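Local coordinates for protein Niban 2 (Homo sapiens, PDB 7CTP), which may suppress apoptosis and promote melanoma cell invasion, and is a PH-domain protein of the Niban family found at the membrane and in the cytosol, at residues E26-Y31 / A284-V289. Numbering follows the deposited sequence.
Sequences EFLQFY and ARFEEV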
loop_
_atom_site.group_PDB
_atom_site.type_symbol
_atom_site.label_atom_id
_atom_site.label_comp_id
_atom_site.label_asym_id
_atom_site.label_seq_id
_atom_site.Cartn_x
_atom_site.Cartn_y
_atom_site.Cartn_z
ATOM N N GLU A 26 -13.529 -17.827 8.270
ATOM C CA GLU A 26 -14.189 -16.657 8.838
ATOM C C GLU A 26 -13.951 -15.422 7.981
ATOM O O GLU A 26 -14.888 -14.660 7.706
ATOM C CB GLU A 26 -13.733 -16.418 10.278
ATOM C CG GLU A 26 -14.646 -15.427 11.016
ATOM C CD GLU A 26 -14.155 -15.059 12.405
ATOM O OE1 GLU A 26 -14.622 -14.021 12.935
ATOM O OE2 GLU A 26 -13.308 -15.798 12.959
ATOM N N PHE A 27 -12.704 -15.210 7.534
ATOM C CA PHE A 27 -12.439 -14.083 6.644
ATOM C C PHE A 27 -13.283 -14.161 5.376
ATOM O O PHE A 27 -13.821 -13.151 4.908
ATOM C CB PHE A 27 -10.966 -14.008 6.236
ATOM C CG PHE A 27 -10.749 -13.017 5.113
ATOM C CD1 PHE A 27 -10.715 -11.661 5.390
ATOM C CD2 PHE A 27 -10.714 -13.431 3.784
ATOM C CE1 PHE A 27 -10.574 -10.736 4.368
ATOM C CE2 PHE A 27 -10.580 -12.511 2.754
ATOM C CZ PHE A 27 -10.516 -11.162 3.046
ATOM N N LEU A 28 -13.341 -15.340 4.758
ATOM C CA LEU A 28 -14.011 -15.431 3.464
ATOM C C LEU A 28 -15.514 -15.195 3.585
ATOM O O LEU A 28 -16.147 -14.764 2.615
ATOM C CB LEU A 28 -13.706 -16.789 2.829
ATOM C CG LEU A 28 -12.224 -16.863 2.414
ATOM C CD1 LEU A 28 -11.810 -18.318 2.093
ATOM C CD2 LEU A 28 -11.929 -15.923 1.256
ATOM N N GLN A 29 -16.098 -15.463 4.758
ATOM C CA GLN A 29 -17.494 -15.085 4.990
ATOM C C GLN A 29 -17.658 -13.571 4.972
ATOM O O GLN A 29 -18.593 -13.049 4.353
ATOM C CB GLN A 29 -17.996 -15.665 6.314
ATOM C CG GLN A 29 -18.025 -17.184 6.360
ATOM C CD GLN A 29 -18.412 -17.727 7.729
ATOM O OE1 GLN A 29 -17.856 -17.326 8.759
ATOM N NE2 GLN A 29 -19.370 -18.644 7.747
ATOM N N PHE A 30 -16.747 -12.841 5.626
ATOM C CA PHE A 30 -16.757 -11.381 5.509
ATOM C C PHE A 30 -16.576 -10.940 4.061
ATOM O O PHE A 30 -17.220 -9.983 3.605
ATOM C CB PHE A 30 -15.654 -10.761 6.375
ATOM C CG PHE A 30 -15.973 -10.723 7.845
ATOM C CD1 PHE A 30 -16.845 -9.773 8.356
ATOM C CD2 PHE A 30 -15.374 -11.617 8.720
ATOM C CE1 PHE A 30 -17.130 -9.734 9.721
ATOM C CE2 PHE A 30 -15.657 -11.581 10.087
ATOM C CZ PHE A 30 -16.535 -10.639 10.581
ATOM N N TYR A 31 -15.693 -11.617 3.323
ATOM C CA TYR A 31 -15.404 -11.221 1.948
ATOM C C TYR A 31 -16.621 -11.421 1.042
ATOM O O TYR A 31 -16.996 -10.517 0.281
ATOM C CB TYR A 31 -14.199 -12.008 1.429
ATOM C CG TYR A 31 -13.857 -11.708 0.002
ATOM C CD1 TYR A 31 -13.229 -10.524 -0.341
ATOM C CD2 TYR A 31 -14.188 -12.598 -1.013
ATOM C CE1 TYR A 31 -12.922 -10.234 -1.652
ATOM C CE2 TYR A 31 -13.892 -12.314 -2.322
ATOM C CZ TYR A 31 -13.262 -11.137 -2.638
ATOM O OH TYR A 31 -12.959 -10.848 -3.937
ATOM N N ALA A 284 -4.798 -20.785 -2.155
ATOM C CA ALA A 284 -5.776 -21.756 -2.641
ATOM C C ALA A 284 -7.191 -21.379 -2.207
ATOM O O ALA A 284 -8.124 -21.374 -3.021
ATOM C CB ALA A 284 -5.411 -23.160 -2.145
ATOM N N ARG A 285 -7.369 -21.044 -0.926
ATOM C CA ARG A 285 -8.706 -20.758 -0.414
ATOM C C ARG A 285 -9.270 -19.482 -1.030
ATOM O O ARG A 285 -10.444 -19.437 -1.427
ATOM C CB ARG A 285 -8.688 -20.655 1.110
ATOM C CG ARG A 285 -8.406 -21.970 1.850
ATOM C CD ARG A 285 -9.574 -22.963 1.815
ATOM N NE ARG A 285 -10.847 -22.379 2.238
ATOM C CZ ARG A 285 -11.260 -22.235 3.498
ATOM N NH1 ARG A 285 -10.508 -22.632 4.532
ATOM N NH2 ARG A 285 -12.452 -21.689 3.725
ATOM N N PHE A 286 -8.452 -18.432 -1.125
ATOM C CA PHE A 286 -8.951 -17.161 -1.647
ATOM C C PHE A 286 -9.285 -17.261 -3.131
ATOM O O PHE A 286 -10.344 -16.792 -3.574
ATOM C CB PHE A 286 -7.936 -16.046 -1.411
ATOM C CG PHE A 286 -8.396 -14.717 -1.933
ATOM C CD1 PHE A 286 -9.480 -14.077 -1.346
ATOM C CD2 PHE A 286 -7.803 -14.154 -3.046
ATOM C CE1 PHE A 286 -9.944 -12.865 -1.843
ATOM C CE2 PHE A 286 -8.255 -12.943 -3.550
ATOM C CZ PHE A 286 -9.329 -12.302 -2.946
ATOM N N GLU A 287 -8.394 -17.865 -3.920
ATOM C CA GLU A 287 -8.638 -17.933 -5.358
ATOM C C GLU A 287 -9.876 -18.769 -5.665
ATOM O O GLU A 287 -10.589 -18.493 -6.644
ATOM C CB GLU A 287 -7.397 -18.461 -6.080
ATOM C CG GLU A 287 -6.320 -17.369 -6.249
ATOM C CD GLU A 287 -4.978 -17.864 -6.782
ATOM O OE1 GLU A 287 -4.056 -17.019 -6.878
ATOM O OE2 GLU A 287 -4.836 -19.066 -7.096
ATOM N N GLU A 288 -10.172 -19.761 -4.820
ATOM C CA GLU A 288 -11.402 -20.531 -4.971
ATOM C C GLU A 288 -12.626 -19.635 -4.820
ATOM O O GLU A 288 -13.549 -19.678 -5.644
ATOM C CB GLU A 288 -11.439 -21.672 -3.955
ATOM C CG GLU A 288 -12.694 -22.534 -4.033
ATOM C CD GLU A 288 -12.716 -23.610 -2.961
ATOM O OE1 GLU A 288 -11.948 -23.494 -1.979
ATOM O OE2 GLU A 288 -13.501 -24.574 -3.102
ATOM N N VAL A 289 -12.638 -18.796 -3.784
ATOM C CA VAL A 289 -13.801 -17.950 -3.528
ATOM C C VAL A 289 -13.897 -16.840 -4.569
ATOM O O VAL A 289 -15.000 -16.485 -5.019
ATOM C CB VAL A 289 -13.750 -17.400 -2.090
ATOM C CG1 VAL A 289 -14.828 -16.314 -1.878
ATOM C CG2 VAL A 289 -13.966 -18.529 -1.091
#
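The rings of Y31 and F286 meet in a T-shaped (edge-to-face) stack: F286 turns its edge toward one face of Y31, their planes 66° apart and their centroids separated by 5.3 Å. The touching corner is CE1 of F286, which lies 3.8 Å from CZ of Y31 and stands over the face but displaced toward the rim. V289 comes to the edge of the same tyrosine, near the ring plane, with CG1 lying 3.9 Å from CD2 of Y31. At the rim of F286 the methyl CD2 of L28 approaches CD1 of F286 at 4.0 Å, near the plane of the phenyl ring. CG of Y31 is anti to the backbone nitrogen (chi1 178°), which swings the phenol toward the F286 side of the interface. The leucine's other methyl, CD1, touches both CG2 of V289, 3.9 Å away, and, obliquely, the guanidinium of R285, whose NH2 lies 3.8 Å from CD1. The arginine, bent at chi2 and chi3, directs that NH2 to a hydrogen bond with T25 OG1, one turn before L28, and thus contributes a polar link beside the apolar packing. Replacing Y31 with an alanine would probably leave the edge of F286 without its aromatic face and open a gap beside V289 CG1. F286 reaches out beside the interface toward helices 204-218 and 232-252, where F208 adds a further edge-to-face partner and L236 touches its side chain. The axes of the two short segments approach to 10.9 Å and cross at -25°, both helices running broadly the same way. This is parallel helix-helix packing, joining helix 10-48, near the N-terminus, to the long helix 260-337 in the helical part of the protein, across the intervening sequence that includes the PH domain.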